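Local coordinates for glycerol uptake operon antiterminator-related protein (Thermotoga maritima, PDB 1VKF) that resembles glycerol-3-phosphate-responsive antiterminators of the glycerol uptake operon and probably acts in transcriptional control, though its precise role remains unestablished, at residues F14-A20 with S172-S177; T160-R165 with I180-M184. One frame throughout, in Å; residues are numbered along the deposited sequence.

Interaction 1. Residues F14-A20 with S172-S177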
ATOM      1  N   PHE A  14      -8.530  -4.662   4.216  1.00 22.89           N
ATOM      2  CA  PHE A  14      -8.068  -4.582   2.849  1.00 20.05           C
ATOM      3  C   PHE A  14      -8.988  -5.507   2.053  1.00 19.65           C
ATOM      4  O   PHE A  14      -8.847  -6.732   2.089  1.00 19.35           O
ATOM      5  CB  PHE A  14      -6.604  -5.008   2.731  1.00 22.45           C
ATOM      6  CG  PHE A  14      -5.647  -4.193   3.552  1.00 23.65           C
ATOM      7  CD1 PHE A  14      -5.463  -2.852   3.297  1.00 22.80           C
ATOM      8  CD2 PHE A  14      -4.927  -4.779   4.585  1.00 22.45           C
ATOM      9  CE1 PHE A  14      -4.565  -2.098   4.054  1.00 23.91           C
ATOM     10  CE2 PHE A  14      -4.031  -4.037   5.333  1.00 26.71           C
ATOM     11  CZ  PHE A  14      -3.852  -2.693   5.065  1.00 24.64           C
ATOM     12  N   LYS A  15      -9.981  -4.931   1.401  1.00 13.75           N
ATOM     13  CA  LYS A  15     -10.925  -5.686   0.588  1.00 14.33           C
ATOM     14  C   LYS A  15     -11.467  -4.760  -0.490  1.00 14.88           C
ATOM     15  O   LYS A  15     -11.827  -3.625  -0.191  1.00 16.77           O
ATOM     16  CB  LYS A  15     -12.075  -6.216   1.458  1.00 19.15           C
ATOM     17  CG  LYS A  15     -12.993  -7.226   0.720  1.00 26.52           C
ATOM     18  CD  LYS A  15     -12.240  -8.507   0.305  1.00 35.32           C
ATOM     19  CE  LYS A  15     -13.143  -9.488  -0.479  1.00 39.26           C
ATOM     20  NZ  LYS A  15     -12.393 -10.683  -0.975  1.00 39.41           N
ATOM     21  N   GLY A  16     -11.535  -5.230  -1.729  1.00 10.75           N
ATOM     22  CA  GLY A  16     -12.005  -4.407  -2.834  1.00 12.82           C
ATOM     23  C   GLY A  16     -11.041  -3.353  -3.289  1.00 10.46           C
ATOM     24  O   GLY A  16      -9.832  -3.584  -3.352  1.00 11.49           O
ATOM     25  N   ILE A  17     -11.566  -2.189  -3.664  1.00  8.45           N
ATOM     26  CA  ILE A  17     -10.743  -1.153  -4.194  1.00  8.15           C
ATOM     27  C   ILE A  17     -10.251  -0.233  -3.054  1.00  9.61           C
ATOM     28  O   ILE A  17     -11.024   0.169  -2.193  1.00 10.44           O
ATOM     29  CB  ILE A  17     -11.550  -0.366  -5.216  1.00  8.38           C
ATOM     30  CG1 ILE A  17     -12.000  -1.305  -6.347  1.00 10.21           C
ATOM     31  CG2 ILE A  17     -10.769   0.798  -5.734  1.00 10.66           C
ATOM     32  CD1 ILE A  17     -10.889  -1.920  -7.108  1.00 15.16           C
ATOM     33  N   ILE A  18      -8.958   0.003  -3.061  1.00  7.33           N
ATOM     34  CA  ILE A  18      -8.237   0.962  -2.197  1.00  6.38           C
ATOM     35  C   ILE A  18      -7.899   2.194  -3.033  1.00  7.13           C
ATOM     36  O   ILE A  18      -7.446   2.088  -4.188  1.00  8.98           O
ATOM     37  CB  ILE A  18      -6.932   0.310  -1.645  1.00  9.40           C
ATOM     38  CG1 ILE A  18      -7.305  -0.760  -0.687  1.00 10.19           C
ATOM     39  CG2 ILE A  18      -6.011   1.363  -1.012  1.00  7.41           C
ATOM     40  CD1 ILE A  18      -6.161  -1.699  -0.294  1.00  9.92           C
ATOM     41  N   ALA A  19      -8.126   3.371  -2.480  1.00  7.75           N
ATOM     42  CA  ALA A  19      -7.889   4.607  -3.210  1.00  6.23           C
ATOM     43  C   ALA A  19      -6.437   5.019  -3.060  1.00  8.83           C
ATOM     44  O   ALA A  19      -6.019   5.385  -1.979  1.00 13.74           O
ATOM     45  CB  ALA A  19      -8.801   5.731  -2.712  1.00 10.11           C
ATOM     46  N   ALA A  20      -5.741   5.054  -4.184  1.00  9.54           N
ATOM     47  CA  ALA A  20      -4.369   5.580  -4.269  1.00  9.08           C
ATOM     48  C   ALA A  20      -4.434   7.072  -4.648  1.00 10.96           C
ATOM     49  O   ALA A  20      -5.093   7.469  -5.652  1.00 11.52           O
ATOM     50  CB  ALA A  20      -3.576   4.800  -5.305  1.00  9.31           C
ATOM     51  N   SER A 172      -7.029  -9.922  -2.211  1.00 13.87           N
ATOM     52  CA  SER A 172      -7.980  -9.250  -1.338  1.00 14.43           C
ATOM     53  C   SER A 172      -8.424  -7.921  -1.884  1.00 12.64           C
ATOM     54  O   SER A 172      -9.599  -7.587  -1.791  1.00 12.00           O
ATOM     55  CB  SER A 172      -7.379  -9.025   0.034  1.00 18.17           C
ATOM     56  OG  SER A 172      -7.208 -10.270   0.662  1.00 20.03           O
ATOM     57  N   ALA A 173      -7.473  -7.172  -2.427  1.00  8.74           N
ATOM     58  CA  ALA A 173      -7.737  -5.781  -2.809  1.00  9.73           C
ATOM     59  C   ALA A 173      -6.865  -5.304  -3.947  1.00 10.59           C
ATOM     60  O   ALA A 173      -5.882  -5.913  -4.284  1.00 11.25           O
ATOM     61  CB  ALA A 173      -7.513  -4.913  -1.591  1.00  9.59           C
ATOM     62  N   ILE A 174      -7.235  -4.177  -4.536  1.00  8.59           N
ATOM     63  CA  ILE A 174      -6.427  -3.474  -5.512  1.00  9.15           C
ATOM     64  C   ILE A 174      -6.304  -2.002  -5.137  1.00 10.40           C
ATOM     65  O   ILE A 174      -7.306  -1.361  -4.874  1.00  9.20           O
ATOM     66  CB  ILE A 174      -7.124  -3.496  -6.910  1.00  8.65           C
ATOM     67  CG1 ILE A 174      -7.257  -4.920  -7.446  1.00 10.06           C
ATOM     68  CG2 ILE A 174      -6.387  -2.603  -7.873  1.00 12.17           C
ATOM     69  CD1 ILE A 174      -8.177  -5.036  -8.661  1.00  9.90           C
ATOM     70  N   SER A 175      -5.088  -1.487  -5.131  1.00  7.55           N
ATOM     71  CA  SER A 175      -4.811  -0.105  -4.936  1.00  9.26           C
ATOM     72  C   SER A 175      -4.747   0.564  -6.294  1.00  8.64           C
ATOM     73  O   SER A 175      -3.980   0.174  -7.163  1.00 11.42           O
ATOM     74  CB  SER A 175      -3.500   0.125  -4.173  1.00 10.45           C
ATOM     75  OG  SER A 175      -3.181   1.535  -4.203  1.00 14.74           O
ATOM     76  N   THR A 176      -5.542   1.616  -6.489  1.00  8.59           N
ATOM     77  CA  THR A 176      -5.577   2.351  -7.770  1.00  7.48           C
ATOM     78  C   THR A 176      -6.026   3.780  -7.588  1.00  8.14           C
ATOM     79  O   THR A 176      -6.800   4.083  -6.658  1.00  9.74           O
ATOM     80  CB  THR A 176      -6.584   1.646  -8.744  1.00 10.89           C
ATOM     81  OG1 THR A 176      -6.739   2.391  -9.971  1.00 10.29           O
ATOM     82  CG2 THR A 176      -7.969   1.537  -8.118  1.00 11.73           C
ATOM     83  N   SER A 177      -5.547   4.661  -8.459  1.00  8.68           N
ATOM     84  CA  SER A 177      -5.973   6.095  -8.455  1.00 12.20           C
ATOM     85  C   SER A 177      -7.138   6.345  -9.429  1.00 11.93           C
ATOM     86  O   SER A 177      -7.614   7.494  -9.584  1.00 12.75           O
ATOM     87  CB  SER A 177      -4.810   7.053  -8.752  1.00 14.53           C
ATOM     88  OG  SER A 177      -4.374   6.944 -10.103  1.00 14.34           O
TER
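The carbonyl oxygen Thr176 O is gripped twice: Ala20 N donates to it at 2.9 Å, coming from above the carbonyl plane, and the indole Trp182 NE1 is a second donor. The same ladder runs back through two parallel strands. Ile18 sends its N to Ile174 O (2.8 Å, nearly straight at 175°) and takes Thr176 N on its own O. One step earlier Gly16 O accepts from Ile174 N at 2.9 Å, while Gly16 N reaches Ser172 O. Glycine suits this place because its phi of 74° is easily reached without a side chain.

The two faces of the pair differ in their neighbours. On one, the CB of Ala173 lies 3.7 Å from Ile18 CD1, and Phe36 and Ile153 from adjacent strands pack against Ile18. Further along this face Ser175 OG lies 3.5 Å from Ala20 CB; alanine is small enough to leave room beside this hydroxyl, which bonds to a bound citrate. The other face, met by Leu168 and Trp182, carries Ile17. The Thr176 chi1 of 175° sets its methyl CG2 between backbone N and carbonyl carbon, 3.8 Å from Ile17 CG2, and leaves OG1 to accept from Ser178 N. Pairing of the first strand, 16-21, with the last, 173-176, closes the parallel barrel of the TIM-barrel fold.

Interaction 2. Residues T160-R165 with I180-M184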
ATOM      1  N   THR A 160      -8.564  -1.666 -16.690  1.00 11.53           N
ATOM      2  CA  THR A 160      -9.976  -1.795 -17.038  1.00 11.17           C
ATOM      3  C   THR A 160     -10.729  -2.417 -15.886  1.00 11.99           C
ATOM      4  O   THR A 160     -10.145  -3.088 -15.040  1.00  8.70           O
ATOM      5  CB  THR A 160     -10.177  -2.710 -18.274  1.00 11.55           C
ATOM      6  OG1 THR A 160      -9.759  -4.037 -17.958  1.00 11.07           O
ATOM      7  CG2 THR A 160      -9.312  -2.323 -19.439  1.00 14.28           C
ATOM      8  N   GLU A 161     -12.044  -2.272 -15.913  1.00 11.56           N
ATOM      9  CA  GLU A 161     -12.888  -2.952 -14.955  1.00 10.20           C
ATOM     10  C   GLU A 161     -12.751  -4.477 -15.036  1.00  7.11           C
ATOM     11  O   GLU A 161     -12.804  -5.188 -14.026  1.00 10.43           O
ATOM     12  CB  GLU A 161     -14.344  -2.543 -15.160  1.00 13.10           C
ATOM     13  CG  GLU A 161     -15.309  -3.287 -14.276  1.00 24.42           C
ATOM     14  CD  GLU A 161     -16.700  -2.644 -14.304  1.00 37.99           C
ATOM     15  OE1 GLU A 161     -16.805  -1.397 -14.131  1.00 45.25           O
ATOM     16  OE2 GLU A 161     -17.665  -3.393 -14.500  1.00 32.05           O
ATOM     17  N   GLU A 162     -12.631  -4.986 -16.259  1.00  9.48           N
ATOM     18  CA  GLU A 162     -12.530  -6.429 -16.479  1.00 10.53           C
ATOM     19  C   GLU A 162     -11.260  -6.989 -15.811  1.00 10.04           C
ATOM     20  O   GLU A 162     -11.285  -8.036 -15.171  1.00  8.80           O
ATOM     21  CB  GLU A 162     -12.528  -6.782 -17.977  1.00 12.54           C
ATOM     22  CG  GLU A 162     -13.845  -6.581 -18.690  1.00 12.70           C
ATOM     23  CD  GLU A 162     -14.073  -5.163 -19.200  1.00 23.93           C
ATOM     24  OE1 GLU A 162     -13.235  -4.279 -18.916  1.00 20.29           O
ATOM     25  OE2 GLU A 162     -15.125  -4.908 -19.844  1.00 20.52           O
ATOM     26  N   GLU A 163     -10.144  -6.286 -15.953  1.00 10.46           N
ATOM     27  CA  GLU A 163      -8.900  -6.708 -15.272  1.00  7.88           C
ATOM     28  C   GLU A 163      -9.065  -6.701 -13.766  1.00  7.50           C
ATOM     29  O   GLU A 163      -8.693  -7.662 -13.095  1.00 10.46           O
ATOM     30  CB  GLU A 163      -7.770  -5.763 -15.660  1.00  8.66           C
ATOM     31  CG  GLU A 163      -7.411  -5.848 -17.129  1.00 13.30           C
ATOM     32  CD  GLU A 163      -6.286  -4.885 -17.559  1.00 23.09           C
ATOM     33  OE1 GLU A 163      -5.639  -4.209 -16.717  1.00 17.11           O
ATOM     34  OE2 GLU A 163      -6.023  -4.846 -18.757  1.00 28.09           O
ATOM     35  N   ALA A 164      -9.697  -5.637 -13.247  1.00  9.08           N
ATOM     36  CA  ALA A 164      -9.891  -5.496 -11.812  1.00  9.54           C
ATOM     37  C   ALA A 164     -10.767  -6.599 -11.252  1.00 10.28           C
ATOM     38  O   ALA A 164     -10.444  -7.161 -10.237  1.00 10.03           O
ATOM     39  CB  ALA A 164     -10.454  -4.148 -11.486  1.00 10.13           C
ATOM     40  N   ARG A 165     -11.885  -6.897 -11.921  1.00 11.80           N
ATOM     41  CA  ARG A 165     -12.819  -7.934 -11.461  1.00 11.85           C
ATOM     42  C   ARG A 165     -12.154  -9.282 -11.377  1.00 10.91           C
ATOM     43  O   ARG A 165     -12.320 -10.060 -10.403  1.00 13.28           O
ATOM     44  CB  ARG A 165     -14.076  -7.986 -12.353  1.00 12.28           C
ATOM     45  CG  ARG A 165     -15.010  -6.798 -12.220  1.00 21.45           C
ATOM     46  CD  ARG A 165     -16.422  -6.988 -12.868  1.00 30.45           C
ATOM     47  NE  ARG A 165     -17.257  -5.786 -12.715  1.00 35.30           N
ATOM     48  CZ  ARG A 165     -17.837  -5.406 -11.574  1.00 35.12           C
ATOM     49  NH1 ARG A 165     -17.712  -6.132 -10.464  1.00 32.27           N
ATOM     50  NH2 ARG A 165     -18.555  -4.290 -11.535  1.00 41.62           N
ATOM     51  N   ILE A 180     -12.874   5.784 -11.785  1.00 10.59           N
ATOM     52  CA  ILE A 180     -13.851   4.860 -12.324  1.00 12.77           C
ATOM     53  C   ILE A 180     -13.845   3.565 -11.523  1.00 10.09           C
ATOM     54  O   ILE A 180     -14.892   3.069 -11.148  1.00 10.54           O
ATOM     55  CB  ILE A 180     -13.519   4.556 -13.803  1.00 15.39           C
ATOM     56  CG1 ILE A 180     -13.836   5.792 -14.647  1.00 23.10           C
ATOM     57  CG2 ILE A 180     -14.278   3.330 -14.278  1.00 18.13           C
ATOM     58  CD1 ILE A 180     -13.050   5.853 -15.983  1.00 29.21           C
ATOM     59  N   LEU A 181     -12.660   3.031 -11.236  1.00 10.04           N
ATOM     60  CA  LEU A 181     -12.580   1.812 -10.437  1.00 10.45           C
ATOM     61  C   LEU A 181     -13.076   2.015  -9.010  1.00  9.41           C
ATOM     62  O   LEU A 181     -13.669   1.090  -8.402  1.00 10.28           O
ATOM     63  CB  LEU A 181     -11.163   1.211 -10.416  1.00  9.10           C
ATOM     64  CG  LEU A 181     -10.622   0.771 -11.784  1.00 13.90           C
ATOM     65  CD1 LEU A 181      -9.224   0.184 -11.647  1.00 12.72           C
ATOM     66  CD2 LEU A 181     -11.596  -0.220 -12.437  1.00 18.41           C
ATOM     67  N   TRP A 182     -12.923   3.210  -8.480  1.00  9.14           N
ATOM     68  CA  TRP A 182     -13.420   3.512  -7.116  1.00  9.01           C
ATOM     69  C   TRP A 182     -14.933   3.291  -6.997  1.00 11.69           C
ATOM     70  O   TRP A 182     -15.439   2.982  -5.914  1.00 16.93           O
ATOM     71  CB  TRP A 182     -13.102   4.926  -6.702  1.00  8.13           C
ATOM     72  CG  TRP A 182     -11.643   5.256  -6.535  1.00  9.30           C
ATOM     73  CD1 TRP A 182     -10.569   4.435  -6.719  1.00  9.17           C
ATOM     74  CD2 TRP A 182     -11.112   6.537  -6.169  1.00  6.47           C
ATOM     75  NE1 TRP A 182      -9.403   5.125  -6.493  1.00 11.85           N
ATOM     76  CE2 TRP A 182      -9.699   6.419  -6.161  1.00  8.98           C
ATOM     77  CE3 TRP A 182     -11.689   7.778  -5.847  1.00  7.76           C
ATOM     78  CZ2 TRP A 182      -8.870   7.477  -5.814  1.00 10.53           C
ATOM     79  CZ3 TRP A 182     -10.860   8.833  -5.521  1.00 13.14           C
ATOM     80  CH2 TRP A 182      -9.468   8.680  -5.517  1.00 13.58           C
ATOM     81  N   LYS A 183     -15.628   3.419  -8.121  1.00 12.62           N
ATOM     82  CA  LYS A 183     -17.088   3.358  -8.150  1.00 12.49           C
ATOM     83  C   LYS A 183     -17.618   1.978  -8.458  1.00 18.66           C
ATOM     84  O   LYS A 183     -18.814   1.773  -8.387  1.00 19.83           O
ATOM     85  CB  LYS A 183     -17.605   4.345  -9.206  1.00 13.53           C
ATOM     86  CG  LYS A 183     -17.439   5.795  -8.840  1.00 18.89           C
ATOM     87  CD  LYS A 183     -17.977   6.693  -9.946  1.00 26.68           C
ATOM     88  CE  LYS A 183     -17.381   8.091  -9.909  1.00 31.83           C
ATOM     89  NZ  LYS A 183     -17.648   8.830  -8.643  1.00 33.49           N
HETATM   90  N   MSE A 184     -16.760   1.029  -8.831  1.00 21.01           N
HETATM   91  CA  MSE A 184     -17.283  -0.187  -9.489  1.00 23.16           C
HETATM   92  C   MSE A 184     -18.109  -1.030  -8.517  1.00 23.83           C
HETATM   93  O   MSE A 184     -17.863  -0.979  -7.308  1.00 21.84           O
HETATM   94  CB  MSE A 184     -16.134  -0.994 -10.104  1.00 25.37           C
HETATM   95  CG  MSE A 184     -15.259  -1.636  -9.108  1.00 22.82           C
HETATM   96 SE   MSE A 184     -13.721  -2.550 -10.090  1.00 34.40          SE
HETATM   97  CE  MSE A 184     -14.716  -3.904 -10.814  1.00 22.08           C
TER
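The apolar part of this contact is centred on Met184, a selenomethionine in this crystal, whose SE rests 3.9 Å from Ala164 CB while its methyl CE reaches Arg165. Bending at chi3 (-71°) turns CE over one face of the Arg165 guanidinium, 3.5 Å above the plane and over its centre. The same methyl lies 3.6 Å from Glu161 CG. Methionine suits this place because a long, unbranched, flexible side chain can lie along Ala164 and still put its methyl over the flat arginine end. Leu181 adds the second apolar contact: its CD2 lies 3.9 Å from Glu161 CA and also meets Ala164 CB, the small residue that lets the two segments come close.

Ionic interactions stay within 160-165. Glu161 and Arg165, one helical turn apart, form a salt bridge in which NE of Arg165 meets OE2 of Glu161 at 3.0 Å. The acceptor lies in the guanidinium plane, but NE reaches it from above the carboxylate plane (43° out of it), so the two flat groups are not coplanar; NH2 adds a weak bond to the same oxygen. The pairing probably restrains the turn of the guanidinium, favouring the face turned to the methyl. Replacing Glu161 by an alanine would remove the carboxylate and CG, and is likely to leave the Arg165 guanidinium without its mate and freer to swing off the Met184 methyl.

The first turn of helix 161-167 is capped by Thr160, whose OG1 accepts from Glu163 N at 3.0 Å; a threonine hydroxyl is well suited to this N-cap position.

Beneath the contact lies strand 173-176, where Ala164 packs on Ile174 and Leu181 on Thr176. Helix 161-167 precedes this strand in the chain and helix 179-182 follows it, and Trp182 carries the latter across onto strand 16-21.

Interactions 1 and 2, with centres about 10 Å apart, meet through strand 173-176, which belongs to the first and underlies the second. Trp182 is one bridge: its indole, held by strand 173-176, packs CZ2 3.6 Å from Ala19 CB on the neighbouring strand. Beside it, Ile17 CG1 lies 3.6 Å from Leu181 O. On the other helix, Ala164 O lies 3.5 Å from Ile174 CD1. The citrate, probably from the crystallisation liquor, bonds Ser175 OG and Ser177 OG, consistent with a pocket at the C-terminal ends of the strands, where TIM barrels usually have their sites; interaction 2 packs outside the barrel wall. Whether the citrate marks a natural ligand site is uncertain.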